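Local coordinates for XRE family transcriptional regulator (Enterobacter cloacae subsp. cloacae, PDB 6B8W), which probably acts as a DNA-binding transcription factor, this piece being its cupin domain, which can bind manganese, at residues Pro10-Glu13 with Thr14-Phe17. Numbering follows the deposited sequence. Where two conformers were deposited one is given.
Sequences PWDE and TLKF
Thr14 sets its CB beside the Asp12 carboxylate, 3.7 Å from Asp12 OD1, and a water links the two residues, donating to Asp12 OD1 and accepting from Thr14 N at 2.9 Å. One residue on, Leu15 takes the same carboxylate oxygen directly: its N reaches Asp12 OD1 at 3.1 Å, nearly straight (167°) but from well above the carboxylate plane. Asp12 CG lies anti to its backbone N (chi1 -167°), which swings the carboxylate back over the turn, and the Leu15 side chain crosses it at a slant, with Leu15 CD1 3.4 Å from Asp12 OD2. That second oxygen forms a salt bridge with Arg68 of the second subunit, so both ends of the carboxylate are held.

Lys16 takes the left-handed backbone conformation usual at the first position of a G1 beta bulge; Lys16 and Phe17 together face Asp12. Trp11 CH2 comes obliquely to within 3.7 Å of Lys16 CA, and a water links Lys16 NZ to Glu13 O. Phe17 closes the loop: its N donates to Asp12 O at 3.2 Å, and its O accepts from Asp12 N at 3.1 Å. A further water joins Phe17 O to Pro10 O.

The hairpin turn thus connects strand 3-7, outermost in its sheet within this chain, to strand 17-24; the Lys16 backbone hydrogen-bonds to that of Tyr93, just past strand 85-92, and the Phe17 ring meets His92 of both subunits.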
loop_
_atom_site.group_PDB
_atom_site.type_symbol
_atom_site.label_atom_id
_atom_site.label_comp_id
_atom_site.label_asym_id
_atom_site.label_seq_id
_atom_site.Cartn_x
_atom_site.Cartn_y
_atom_site.Cartn_z
ATOM N N PRO A 10 11.788 -2.055 -4.689
ATOM C CA PRO A 10 12.836 -2.951 -4.213
ATOM C C PRO A 10 13.016 -2.748 -2.701
ATOM O O PRO A 10 12.481 -1.785 -2.116
ATOM C CB PRO A 10 14.088 -2.496 -4.975
ATOM C CG PRO A 10 13.776 -1.123 -5.499
ATOM C CD PRO A 10 12.284 -1.047 -5.642
ATOM N N TRP A 11 13.685 -3.710 -2.085
ATOM C CA TRP A 11 14.042 -3.650 -0.685
ATOM C C TRP A 11 14.564 -2.246 -0.350
ATOM O O TRP A 11 15.385 -1.710 -1.070
ATOM C CB TRP A 11 15.096 -4.724 -0.419
ATOM C CG TRP A 11 15.989 -4.425 0.699
ATOM C CD1 TRP A 11 17.297 -4.024 0.627
ATOM C CD2 TRP A 11 15.650 -4.455 2.069
ATOM N NE1 TRP A 11 17.792 -3.827 1.883
ATOM C CE2 TRP A 11 16.797 -4.084 2.791
ATOM C CE3 TRP A 11 14.490 -4.765 2.763
ATOM C CZ2 TRP A 11 16.817 -4.033 4.174
ATOM C CZ3 TRP A 11 14.509 -4.703 4.139
ATOM C CH2 TRP A 11 15.660 -4.338 4.830
ATOM N N ASP A 12 14.062 -1.671 0.737
ATOM C CA ASP A 12 14.395 -0.317 1.146
ATOM C C ASP A 12 15.286 -0.385 2.387
ATOM O O ASP A 12 14.787 -0.559 3.493
ATOM C CB ASP A 12 13.087 0.428 1.444
ATOM C CG ASP A 12 13.266 1.925 1.572
ATOM O OD1 ASP A 12 14.294 2.380 2.120
ATOM O OD2 ASP A 12 12.332 2.648 1.150
ATOM N N GLU A 13 16.590 -0.197 2.190
ATOM C CA GLU A 13 17.579 -0.305 3.271
ATOM C C GLU A 13 17.408 0.736 4.376
ATOM O O GLU A 13 17.562 0.426 5.560
ATOM C CB GLU A 13 18.994 -0.221 2.686
ATOM C CG GLU A 13 20.101 -0.431 3.701
ATOM C CD GLU A 13 21.478 -0.509 3.060
ATOM O OE1 GLU A 13 22.470 -0.659 3.805
ATOM O OE2 GLU A 13 21.568 -0.423 1.815
ATOM N N THR A 14 17.093 1.962 3.977
ATOM C CA THR A 14 16.888 3.067 4.909
ATOM C C THR A 14 15.662 2.882 5.788
ATOM O O THR A 14 15.715 3.098 6.997
ATOM C CB THR A 14 16.725 4.382 4.131
ATOM O OG1 THR A 14 17.937 4.635 3.405
ATOM C CG2 THR A 14 16.451 5.535 5.067
ATOM N N LEU A 15 14.553 2.490 5.176
ATOM C CA LEU A 15 13.339 2.279 5.921
ATOM C C LEU A 15 13.199 0.855 6.486
ATOM O O LEU A 15 12.292 0.630 7.285
ATOM C CB LEU A 15 12.127 2.602 5.041
ATOM C CG LEU A 15 12.014 4.046 4.536
ATOM C CD1 LEU A 15 10.740 4.192 3.719
ATOM C CD2 LEU A 15 12.017 5.035 5.689
ATOM N N LYS A 16 14.093 -0.070 6.095
ATOM C CA LYS A 16 14.019 -1.500 6.490
ATOM C C LYS A 16 12.595 -1.940 6.221
ATOM O O LYS A 16 11.868 -2.354 7.125
ATOM C CB LYS A 16 14.404 -1.733 7.948
ATOM C CG LYS A 16 15.885 -1.556 8.228
ATOM C CD LYS A 16 16.208 -1.966 9.659
ATOM C CE LYS A 16 17.702 -1.945 9.931
ATOM N NZ LYS A 16 18.428 -2.973 9.134
ATOM N N PHE A 17 12.227 -1.863 4.950
ATOM C CA PHE A 17 10.839 -2.018 4.531
ATOM C C PHE A 17 10.691 -2.706 3.174
ATOM O O PHE A 17 11.411 -2.395 2.234
ATOM C CB PHE A 17 10.242 -0.592 4.508
ATOM C CG PHE A 17 8.912 -0.463 3.811
ATOM C CD1 PHE A 17 7.763 -0.994 4.369
ATOM C CD2 PHE A 17 8.797 0.284 2.627
ATOM C CE1 PHE A 17 6.526 -0.846 3.737
ATOM C CE2 PHE A 17 7.563 0.444 2.004
ATOM C CZ PHE A 17 6.426 -0.118 2.559
HETATM O O HOH W 1 10.391 -1.252 -0.166
HETATM O O HOH W 2 16.778 3.151 1.301
HETATM O O HOH W 3 18.736 -1.716 6.762
#